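Local coordinates for protein serine--tRNA ligase, cytoplasmic (Candida albicans, PDB 3QO8) that attaches serine to tRNA(Ser) in two steps, first activating the amino acid with ATP as Ser-AMP and then transferring it to the acceptor end of the tRNA, at residues Asn110-His113 with Glu114-Asp118; Ala150-His154 with His155-Leu159; Lys233-Gly237 with Glu238-Tyr242; Lys433-Pro436 with Gly437-Phe441. All blocks are in the same frame, centred on the assembly; numbering follows the deposited sequence.

Interaction 1. Residues Asn110-His113 with Glu114-Asp118; sequences NIVH and ESVVD
Glu114 follows directly on His113 and opens the bend: its backbone N lies obliquely to the imidazole, while its own side chain leads off toward Lys24, a long and weak ion pair. Ser115 comes next and meets the same histidine more closely. Its OG sits at the edge of the ring, in the ring plane, and makes a hydrogen bond of 2.8 Å with His113 ND1. Two torsions prepare this bond: CG of His113 is anti to its backbone N, beside the carbonyl carbon (chi1 -169°), which brings ND1 to the serine, whose hydroxyl straddles its own N and C (chi1 74°). Lys350 also bonds to that OG, and Trp313 meets the imidazole, so the pair is held against the catalytic part of the chain. Val116 closes the turn: its N donates to His113 O at 2.9 Å, reaching it from above the carbonyl plane. A water donates to the same oxygen, and to Val116 O at 2.6 Å, giving His113 O two donors. The isopropyl group of Val116 meets that of Val112 at about a right angle, Val112 CG1 lying 3.6 Å from Val116 CB. The backbone from His113 to Val116 forms a type I beta turn, with Val112 packed against its last residue, in the loop from the long helix 74-107 of the tRNA-binding arm to strand 126-131.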
loop_
_atom_site.group_PDB
_atom_site.type_symbol
_atom_site.label_atom_id
_atom_site.label_comp_id
_atom_site.label_asym_id
_atom_site.label_seq_id
_atom_site.Cartn_x
_atom_site.Cartn_y
_atom_site.Cartn_z
ATOM N N ASN A 110 -22.024 5.749 19.396
ATOM C CA ASN A 110 -22.903 6.832 18.982
ATOM C C ASN A 110 -24.371 6.452 19.262
ATOM O O ASN A 110 -24.714 5.264 19.327
ATOM C CB ASN A 110 -22.696 7.095 17.488
ATOM C CG ASN A 110 -23.138 8.479 17.075
ATOM O OD1 ASN A 110 -23.636 9.246 17.888
ATOM N ND2 ASN A 110 -22.932 8.814 15.805
ATOM N N ILE A 111 -25.232 7.452 19.432
ATOM C CA ILE A 111 -26.654 7.187 19.675
ATOM C C ILE A 111 -27.298 6.546 18.460
ATOM O O ILE A 111 -27.349 7.145 17.384
ATOM C CB ILE A 111 -27.439 8.469 19.989
ATOM C CG1 ILE A 111 -26.813 9.207 21.172
ATOM C CG2 ILE A 111 -28.920 8.142 20.249
ATOM C CD1 ILE A 111 -26.474 8.305 22.304
ATOM N N VAL A 112 -27.793 5.328 18.631
ATOM C CA VAL A 112 -28.479 4.644 17.548
ATOM C C VAL A 112 -29.766 5.362 17.156
ATOM O O VAL A 112 -30.629 5.630 17.990
ATOM C CB VAL A 112 -28.806 3.188 17.906
ATOM C CG1 VAL A 112 -29.536 2.539 16.751
ATOM C CG2 VAL A 112 -27.523 2.440 18.234
ATOM N N HIS A 113 -29.875 5.664 15.871
ATOM C CA HIS A 113 -31.020 6.378 15.346
ATOM C C HIS A 113 -32.298 5.576 15.592
ATOM O O HIS A 113 -32.321 4.351 15.449
ATOM C CB HIS A 113 -30.819 6.651 13.859
ATOM C CG HIS A 113 -31.818 7.600 13.279
ATOM N ND1 HIS A 113 -32.874 7.181 12.500
ATOM C CD2 HIS A 113 -31.927 8.945 13.371
ATOM C CE1 HIS A 113 -33.586 8.229 12.127
ATOM N NE2 HIS A 113 -33.032 9.311 12.639
ATOM N N GLU A 114 -33.353 6.278 15.988
ATOM C CA GLU A 114 -34.625 5.636 16.333
ATOM C C GLU A 114 -35.210 4.743 15.249
ATOM O O GLU A 114 -36.025 3.866 15.535
ATOM C CB GLU A 114 -35.654 6.693 16.734
ATOM C CG GLU A 114 -35.386 7.311 18.093
ATOM C CD GLU A 114 -35.550 6.313 19.226
ATOM O OE1 GLU A 114 -36.031 5.187 18.964
ATOM O OE2 GLU A 114 -35.202 6.654 20.381
ATOM N N SER A 115 -34.812 4.960 14.006
ATOM C CA SER A 115 -35.366 4.178 12.910
ATOM C C SER A 115 -34.683 2.819 12.747
ATOM O O SER A 115 -35.149 1.996 11.975
ATOM C CB SER A 115 -35.284 4.951 11.600
ATOM O OG SER A 115 -33.948 4.987 11.126
ATOM N N VAL A 116 -33.580 2.594 13.458
ATOM C CA VAL A 116 -32.831 1.344 13.342
ATOM C C VAL A 116 -33.491 0.203 14.124
ATOM O O VAL A 116 -33.888 0.386 15.272
ATOM C CB VAL A 116 -31.360 1.517 13.813
ATOM C CG1 VAL A 116 -30.616 0.181 13.808
ATOM C CG2 VAL A 116 -30.619 2.537 12.922
ATOM N N VAL A 117 -33.613 -0.966 13.496
ATOM C CA VAL A 117 -34.163 -2.147 14.162
ATOM C C VAL A 117 -33.309 -2.550 15.359
ATOM O O VAL A 117 -32.096 -2.687 15.240
ATOM C CB VAL A 117 -34.271 -3.349 13.198
ATOM C CG1 VAL A 117 -34.634 -4.632 13.962
ATOM C CG2 VAL A 117 -35.298 -3.063 12.120
ATOM N N ASP A 118 -33.948 -2.739 16.506
ATOM C CA ASP A 118 -33.246 -3.137 17.715
ATOM C C ASP A 118 -33.081 -4.657 17.786
ATOM O O ASP A 118 -34.018 -5.371 18.130
ATOM C CB ASP A 118 -34.001 -2.620 18.941
ATOM C CG ASP A 118 -33.423 -3.137 20.244
ATOM O OD1 ASP A 118 -32.355 -3.788 20.216
ATOM O OD2 ASP A 118 -34.025 -2.875 21.301
HETATM O O HOH W 1 -33.393 2.246 17.079
#

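Interaction 2. Residues Ala150-His154 with His155-Leu159; sequences AKLSH and HEVLL
Ser153 turns its hydroxyl between the backbone N and carbonyl carbon (chi1 66°), and Glu156, its extended chain starting with CG anti to the carbonyl carbon and beside the backbone N (chi1 -76°), reaches back along the first turn of the helix to meet it. Glu156 N donates to Ser153 OG at 3.3 Å, and Ser153 N donates to Glu156 OE1 at 2.9 Å, in a nearly straight bond that uses the anti lone pair of the carboxylate oxygen. Ser153 OG adds a longer bond to the same OE1, arriving from above the carboxylate plane, and a water donates to both OE1 and Lys151 O. So many donors on one oxygen should hold the carboxylate in a fixed rotation. His155 lies beside the cap with one ring face over Ser153 OG, which is 3.0 Å from His155 CD2, and turns an edge toward the face of His154, the planes at 79°; His154 ND1 is buried with no partner in the model. Leu152, just before the cap, packs its CB on Val157 CG2 at 3.6 Å. Regular helical bonding starts with Val157 N to Ser153 O and Leu158 N to His154 O, while Glu417 accepts from His154 N and Trp290 meets the ring of His155. Serine as N-cap and glutamate three residues later, each bonding to the other's backbone N, define the capping box that starts helix 154-160.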
loop_
_atom_site.group_PDB
_atom_site.type_symbol
_atom_site.label_atom_id
_atom_site.label_comp_id
_atom_site.label_asym_id
_atom_site.label_seq_id
_atom_site.Cartn_x
_atom_site.Cartn_y
_atom_site.Cartn_z
ATOM N N ALA A 150 -25.244 -19.802 -14.201
ATOM C CA ALA A 150 -24.124 -19.295 -13.403
ATOM C C ALA A 150 -23.355 -20.513 -12.923
ATOM O O ALA A 150 -23.480 -20.948 -11.779
ATOM C CB ALA A 150 -24.606 -18.447 -12.246
ATOM N N LYS A 151 -22.586 -21.076 -13.845
ATOM C CA LYS A 151 -21.952 -22.375 -13.655
ATOM C C LYS A 151 -20.691 -22.284 -12.791
ATOM O O LYS A 151 -20.357 -23.231 -12.083
ATOM C CB LYS A 151 -21.609 -22.968 -15.024
ATOM C CG LYS A 151 -21.037 -24.367 -14.995
ATOM C CD LYS A 151 -20.886 -24.900 -16.404
ATOM C CE LYS A 151 -20.033 -26.152 -16.427
ATOM N NZ LYS A 151 -20.623 -27.249 -15.627
ATOM N N LEU A 152 -19.997 -21.147 -12.847
ATOM C CA LEU A 152 -18.714 -21.025 -12.158
ATOM C C LEU A 152 -18.768 -19.970 -11.069
ATOM O O LEU A 152 -19.475 -18.991 -11.207
ATOM C CB LEU A 152 -17.614 -20.639 -13.144
ATOM C CG LEU A 152 -17.434 -21.610 -14.300
ATOM C CD1 LEU A 152 -16.350 -21.104 -15.225
ATOM C CD2 LEU A 152 -17.108 -22.998 -13.767
ATOM N N SER A 153 -18.007 -20.169 -9.999
ATOM C CA SER A 153 -17.866 -19.137 -8.965
ATOM C C SER A 153 -16.961 -18.020 -9.483
ATOM O O SER A 153 -16.256 -18.186 -10.478
ATOM C CB SER A 153 -17.206 -19.731 -7.727
ATOM O OG SER A 153 -15.875 -20.081 -8.066
ATOM N N HIS A 154 -16.954 -16.880 -8.795
ATOM C CA HIS A 154 -16.103 -15.784 -9.230
ATOM C C HIS A 154 -14.653 -16.220 -9.359
ATOM O O HIS A 154 -13.973 -15.821 -10.299
ATOM C CB HIS A 154 -16.215 -14.590 -8.283
ATOM C CG HIS A 154 -16.055 -14.946 -6.837
ATOM N ND1 HIS A 154 -14.825 -15.010 -6.216
ATOM C CD2 HIS A 154 -16.970 -15.241 -5.886
ATOM C CE1 HIS A 154 -14.988 -15.328 -4.945
ATOM N NE2 HIS A 154 -16.282 -15.476 -4.718
ATOM N N HIS A 155 -14.162 -17.047 -8.441
ATOM C CA HIS A 155 -12.741 -17.393 -8.527
ATOM C C HIS A 155 -12.436 -18.337 -9.697
ATOM O O HIS A 155 -11.360 -18.272 -10.294
ATOM C CB HIS A 155 -12.180 -17.917 -7.202
ATOM C CG HIS A 155 -12.742 -19.233 -6.773
ATOM N ND1 HIS A 155 -12.161 -20.436 -7.114
ATOM C CD2 HIS A 155 -13.816 -19.537 -6.006
ATOM C CE1 HIS A 155 -12.862 -21.425 -6.588
ATOM N NE2 HIS A 155 -13.870 -20.907 -5.909
ATOM N N GLU A 156 -13.400 -19.182 -10.044
ATOM C CA GLU A 156 -13.272 -20.067 -11.198
ATOM C C GLU A 156 -13.290 -19.288 -12.510
ATOM O O GLU A 156 -12.483 -19.534 -13.404
ATOM C CB GLU A 156 -14.393 -21.126 -11.183
ATOM C CG GLU A 156 -14.142 -22.236 -10.156
ATOM C CD GLU A 156 -15.361 -23.137 -9.919
ATOM O OE1 GLU A 156 -16.499 -22.640 -9.993
ATOM O OE2 GLU A 156 -15.176 -24.342 -9.644
ATOM N N VAL A 157 -14.227 -18.357 -12.630
ATOM C CA VAL A 157 -14.238 -17.474 -13.789
ATOM C C VAL A 157 -12.889 -16.766 -13.926
ATOM O O VAL A 157 -12.271 -16.795 -14.985
ATOM C CB VAL A 157 -15.351 -16.432 -13.680
ATOM C CG1 VAL A 157 -15.282 -15.438 -14.856
ATOM C CG2 VAL A 157 -16.728 -17.136 -13.628
ATOM N N LEU A 158 -12.424 -16.143 -12.848
ATOM C CA LEU A 158 -11.190 -15.366 -12.922
ATOM C C LEU A 158 -10.015 -16.254 -13.299
ATOM O O LEU A 158 -9.144 -15.838 -14.043
ATOM C CB LEU A 158 -10.912 -14.643 -11.604
ATOM C CG LEU A 158 -9.862 -13.525 -11.608
ATOM C CD1 LEU A 158 -10.103 -12.497 -12.734
ATOM C CD2 LEU A 158 -9.862 -12.846 -10.245
ATOM N N LEU A 159 -9.995 -17.483 -12.796
ATOM C CA LEU A 159 -8.943 -18.413 -13.184
ATOM C C LEU A 159 -9.037 -18.775 -14.674
ATOM O O LEU A 159 -8.039 -18.793 -15.378
ATOM C CB LEU A 159 -9.008 -19.685 -12.330
ATOM C CG LEU A 159 -7.752 -20.546 -12.355
ATOM C CD1 LEU A 159 -6.597 -19.763 -11.755
ATOM C CD2 LEU A 159 -7.972 -21.840 -11.595
HETATM O O HOH W 2 -18.268 -24.626 -10.771
#

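Interaction 3. Residues Lys233-Gly237 with Glu238-Tyr242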
loop_
_atom_site.group_PDB
_atom_site.type_symbol
_atom_site.label_atom_id
_atom_site.label_comp_id
_atom_site.label_asym_id
_atom_site.label_seq_id
_atom_site.Cartn_x
_atom_site.Cartn_y
_atom_site.Cartn_z
ATOM N N LYS A 233 0.388 -2.854 11.596
ATOM C CA LYS A 233 1.316 -1.842 12.077
ATOM C C LYS A 233 2.548 -1.772 11.157
ATOM O O LYS A 233 2.997 -2.786 10.626
ATOM C CB LYS A 233 1.705 -2.154 13.526
ATOM C CG LYS A 233 2.489 -1.051 14.221
ATOM C CD LYS A 233 2.783 -1.401 15.673
ATOM C CE LYS A 233 1.511 -1.430 16.503
ATOM N NZ LYS A 233 1.776 -1.806 17.926
ATOM N N VAL A 234 3.074 -0.567 10.949
ATOM C CA VAL A 234 4.236 -0.371 10.100
ATOM C C VAL A 234 5.421 0.043 10.967
ATOM O O VAL A 234 5.289 0.936 11.792
ATOM C CB VAL A 234 3.952 0.723 9.042
ATOM C CG1 VAL A 234 5.197 1.081 8.292
ATOM C CG2 VAL A 234 2.866 0.251 8.073
ATOM N N ILE A 235 6.564 -0.615 10.797
ATOM C CA ILE A 235 7.786 -0.211 11.505
ATOM C C ILE A 235 8.657 0.672 10.617
ATOM O O ILE A 235 9.074 0.261 9.530
ATOM C CB ILE A 235 8.629 -1.416 11.968
ATOM C CG1 ILE A 235 7.761 -2.443 12.694
ATOM C CG2 ILE A 235 9.767 -0.954 12.862
ATOM C CD1 ILE A 235 7.127 -1.916 13.966
ATOM N N ASP A 236 8.939 1.879 11.097
ATOM C CA ASP A 236 9.716 2.869 10.357
ATOM C C ASP A 236 10.886 3.333 11.222
ATOM O O ASP A 236 10.798 4.343 11.922
ATOM C CB ASP A 236 8.814 4.051 10.006
ATOM C CG ASP A 236 9.537 5.150 9.253
ATOM O OD1 ASP A 236 10.684 4.936 8.794
ATOM O OD2 ASP A 236 8.939 6.239 9.119
ATOM N N GLY A 237 11.983 2.591 11.172
ATOM C CA GLY A 237 13.097 2.864 12.057
ATOM C C GLY A 237 12.644 2.701 13.494
ATOM O O GLY A 237 12.285 1.599 13.916
ATOM N N GLU A 238 12.642 3.798 14.245
ATOM C CA GLU A 238 12.227 3.753 15.641
ATOM C C GLU A 238 10.767 4.160 15.813
ATOM O O GLU A 238 10.242 4.142 16.922
ATOM C CB GLU A 238 13.122 4.650 16.498
ATOM C CG GLU A 238 14.612 4.348 16.379
ATOM C CD GLU A 238 14.999 2.998 16.963
ATOM O OE1 GLU A 238 14.108 2.275 17.459
ATOM O OE2 GLU A 238 16.204 2.663 16.930
ATOM N N ASP A 239 10.117 4.527 14.711
ATOM C CA ASP A 239 8.728 4.973 14.757
ATOM C C ASP A 239 7.779 3.892 14.240
ATOM O O ASP A 239 8.203 2.904 13.639
ATOM C CB ASP A 239 8.533 6.260 13.945
ATOM C CG ASP A 239 9.393 7.410 14.449
ATOM O OD1 ASP A 239 9.208 7.831 15.613
ATOM O OD2 ASP A 239 10.242 7.903 13.673
ATOM N N GLU A 240 6.491 4.091 14.483
ATOM C CA GLU A 240 5.470 3.179 13.991
ATOM C C GLU A 240 4.353 3.988 13.363
ATOM O O GLU A 240 4.056 5.096 13.807
ATOM C CB GLU A 240 4.909 2.334 15.137
ATOM C CG GLU A 240 5.945 1.474 15.843
ATOM C CD GLU A 240 5.384 0.769 17.070
ATOM O OE1 GLU A 240 4.176 0.928 17.349
ATOM O OE2 GLU A 240 6.154 0.061 17.757
ATOM N N LYS A 241 3.748 3.430 12.321
ATOM C CA LYS A 241 2.555 3.989 11.717
ATOM C C LYS A 241 1.579 2.824 11.521
ATOM O O LYS A 241 1.923 1.669 11.755
ATOM C CB LYS A 241 2.883 4.674 10.375
ATOM C CG LYS A 241 3.989 5.758 10.474
ATOM C CD LYS A 241 4.201 6.449 9.135
ATOM C CE LYS A 241 5.352 7.466 9.211
ATOM N NZ LYS A 241 5.111 8.568 10.191
ATOM N N TYR A 242 0.365 3.127 11.104
ATOM C CA TYR A 242 -0.575 2.083 10.721
ATOM C C TYR A 242 -0.892 2.174 9.235
ATOM O O TYR A 242 -0.947 3.265 8.676
ATOM C CB TYR A 242 -1.861 2.217 11.533
ATOM C CG TYR A 242 -1.685 1.831 12.980
ATOM C CD1 TYR A 242 -1.911 0.530 13.402
ATOM C CD2 TYR A 242 -1.261 2.760 13.921
ATOM C CE1 TYR A 242 -1.739 0.166 14.722
ATOM C CE2 TYR A 242 -1.084 2.405 15.244
ATOM C CZ TYR A 242 -1.325 1.109 15.641
ATOM O OH TYR A 242 -1.151 0.755 16.962
#
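A two-residue beta hairpin joins strand 233-236 to strand 239-243 in the class II core, its reversal being a type II' turn from Asp236 to Asp239 with Gly237 at positive phi. Two hydrogen-bonded pairs hold the arms together. Val234 N donates to Lys241 O at 2.6 Å, answered by Lys241 N to Val234 O, and next to the turn Asp236 N donates to Asp239 O at 2.8 Å, answered by Asp239 N to Asp236 O. Between these pairs the strands also touch through a CA-H...O contact, Glu240 CA to Val234 O at 3.1 Å. On the face carrying Lys233, Ile235, Glu240 and Tyr242, the lysine chain runs alongside the tyrosine, its CE 3.5 Å from Tyr242 OH and set obliquely to the ring. Lys233 CD approaches Glu240 OE1 to 3.2 Å; from there a bend at chi3 (-68°) turns the end of the chain toward Tyr242 OH, leaving Lys233 NZ in a long salt bridge of 3.7 Å with Glu240 OE1. Ile235 CD1 lies alongside Glu240 CG. On the other face Lys241 crosses Asp236 at a slant, its CE 3.8 Å from Asp236 OD2. The stronger polar partners lie elsewhere: Glu240 pairs with Lys215, Asp236 with Arg280 of the second subunit, and Lys241 NZ bonds to Asn214 OD1 of its own chain and Val173 O of the second subunit. Strand 233-236 also pairs antiparallel with a strand of that subunit. Thus Asp236 and Lys241 send polar ends to the dimer interface while Glu240 stays within its chain, and the hairpin's cohesion rests mainly on its backbone bonds.

Interaction 4. Residues Lys433-Pro436 with Gly437-Phe441; sequences KYIP and GEPEF
Ile435 and Glu438 mark the ends of a tight surface turn in the loop between strand 424-426 and strand 441-443, near the C-terminal end of the modelled chain. One backbone bond closes it: Glu438 N donates to Ile435 O at 2.8 Å, bent to 147° at the hydrogen, and it approaches the oxygen tilted from the carbonyl plane. Pro436 and Gly437 occupy the two central positions. This is the classical Pro-Gly type II beta turn, in which the middle peptide is flipped so that the third residue takes positive phi; Gly437, at 88°, does just that, and without a side chain it fits beside Pro436 O. Across the turn, Ile435 meets Pro439, the residue after it, pressing CG2, anti to its backbone N, on the proline ring at about a right angle. Ile435 CG2 stands 3.5 Å from Pro439 CD, tighter than usual for two carbons, and 3.7 Å from Pro439 CG. The same CD lies 3.5 Å from Pro436 O, so the proline ring rests on two successive residues of the first half of the turn. Glu438 lays its extended chain back toward Lys433, its CG 4.0 Å from Lys433 CA, whereas the charged ends, Lys433 NZ and Glu438 OE2, stay 6.5 Å apart. Pro436 packs on Phe186 of helix 183-200 in its own chain and on Ser197 of the second subunit.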
loop_
_atom_site.group_PDB
_atom_site.type_symbol
_atom_site.label_atom_id
_atom_site.label_comp_id
_atom_site.label_asym_id
_atom_site.label_seq_id
_atom_site.Cartn_x
_atom_site.Cartn_y
_atom_site.Cartn_z
ATOM N N LYS A 433 -14.980 1.463 -22.154
ATOM C CA LYS A 433 -14.175 2.586 -22.606
ATOM C C LYS A 433 -12.918 2.737 -21.752
ATOM O O LYS A 433 -11.993 3.441 -22.146
ATOM C CB LYS A 433 -14.985 3.887 -22.611
ATOM C CG LYS A 433 -15.266 4.455 -21.225
ATOM C CD LYS A 433 -16.054 5.754 -21.292
ATOM C CE LYS A 433 -15.277 6.913 -20.680
ATOM N NZ LYS A 433 -14.027 7.255 -21.432
ATOM N N TYR A 434 -12.883 2.069 -20.598
ATOM C CA TYR A 434 -11.744 2.188 -19.680
ATOM C C TYR A 434 -10.701 1.094 -19.903
ATOM O O TYR A 434 -9.682 1.049 -19.222
ATOM C CB TYR A 434 -12.208 2.184 -18.211
ATOM C CG TYR A 434 -13.090 3.357 -17.856
ATOM C CD1 TYR A 434 -12.532 4.578 -17.481
ATOM C CD2 TYR A 434 -14.469 3.259 -17.919
ATOM C CE1 TYR A 434 -13.331 5.668 -17.165
ATOM C CE2 TYR A 434 -15.283 4.346 -17.605
ATOM C CZ TYR A 434 -14.702 5.543 -17.227
ATOM O OH TYR A 434 -15.489 6.616 -16.909
ATOM N N ILE A 435 -10.965 0.224 -20.868
ATOM C CA ILE A 435 -10.114 -0.928 -21.125
ATOM C C ILE A 435 -9.543 -0.830 -22.539
ATOM O O ILE A 435 -10.281 -0.582 -23.495
ATOM C CB ILE A 435 -10.916 -2.232 -20.969
ATOM C CG1 ILE A 435 -11.417 -2.369 -19.519
ATOM C CG2 ILE A 435 -10.084 -3.449 -21.405
ATOM C CD1 ILE A 435 -12.424 -3.542 -19.333
ATOM N N PRO A 436 -8.225 -1.011 -22.676
ATOM C CA PRO A 436 -7.598 -0.942 -24.005
ATOM C C PRO A 436 -8.276 -1.903 -24.982
ATOM O O PRO A 436 -8.464 -3.075 -24.671
ATOM C CB PRO A 436 -6.158 -1.387 -23.735
ATOM C CG PRO A 436 -5.922 -1.042 -22.288
ATOM C CD PRO A 436 -7.250 -1.309 -21.613
ATOM N N GLY A 437 -8.637 -1.403 -26.155
ATOM C CA GLY A 437 -9.325 -2.208 -27.141
ATOM C C GLY A 437 -10.832 -2.180 -26.970
ATOM O O GLY A 437 -11.566 -2.677 -27.822
ATOM N N GLU A 438 -11.293 -1.591 -25.872
ATOM C CA GLU A 438 -12.716 -1.580 -25.546
ATOM C C GLU A 438 -13.377 -2.915 -25.915
ATOM O O GLU A 438 -14.343 -2.951 -26.670
ATOM C CB GLU A 438 -13.421 -0.421 -26.255
ATOM C CG GLU A 438 -12.760 0.929 -26.003
ATOM C CD GLU A 438 -13.534 2.095 -26.593
ATOM O OE1 GLU A 438 -14.610 1.865 -27.182
ATOM O OE2 GLU A 438 -13.064 3.244 -26.461
ATOM N N PRO A 439 -12.858 -4.023 -25.370
ATOM C CA PRO A 439 -13.459 -5.321 -25.692
ATOM C C PRO A 439 -14.897 -5.413 -25.178
ATOM O O PRO A 439 -15.213 -4.849 -24.137
ATOM C CB PRO A 439 -12.566 -6.314 -24.940
ATOM C CG PRO A 439 -11.976 -5.518 -23.808
ATOM C CD PRO A 439 -11.770 -4.133 -24.384
ATOM N N GLU A 440 -15.761 -6.119 -25.901
ATOM C CA GLU A 440 -17.115 -6.344 -25.429
ATOM C C GLU A 440 -17.195 -7.692 -24.712
ATOM O O GLU A 440 -18.160 -7.978 -23.998
ATOM C CB GLU A 440 -18.102 -6.321 -26.603
ATOM C CG GLU A 440 -18.117 -5.016 -27.387
ATOM C CD GLU A 440 -18.924 -5.130 -28.667
ATOM O OE1 GLU A 440 -19.130 -6.270 -29.125
ATOM O OE2 GLU A 440 -19.354 -4.089 -29.210
ATOM N N PHE A 441 -16.172 -8.515 -24.920
ATOM C CA PHE A 441 -16.178 -9.900 -24.464
ATOM C C PHE A 441 -14.743 -10.367 -24.419
ATOM O O PHE A 441 -13.953 -10.004 -25.277
ATOM C CB PHE A 441 -16.971 -10.774 -25.448
ATOM C CG PHE A 441 -16.777 -12.265 -25.257
ATOM C CD1 PHE A 441 -17.547 -12.974 -24.340
ATOM C CD2 PHE A 441 -15.841 -12.958 -26.009
ATOM C CE1 PHE A 441 -17.377 -14.351 -24.173
ATOM C CE2 PHE A 441 -15.664 -14.335 -25.850
ATOM C CZ PHE A 441 -16.441 -15.032 -24.932
#

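In the fold
From the N terminus the four contacts come strictly in series, each a local closure finished before the next begins; none nests within or crosses another. Interaction 1 turns the chain as it leaves the long arm helix 74-107 and heads for strand 126-131. Interaction 2 starts helix 154-160 and sets it against helix 408-419. Interaction 3 closes the hairpin 233-236/239-243, whose small sheet runs on into the second subunit; its centre lies about 38 Å from that of interaction 1, on the opposite side of the chain's centre. Interaction 4 reverses the loop before strand 441-443, its nearest atoms about 10 Å from interaction 2.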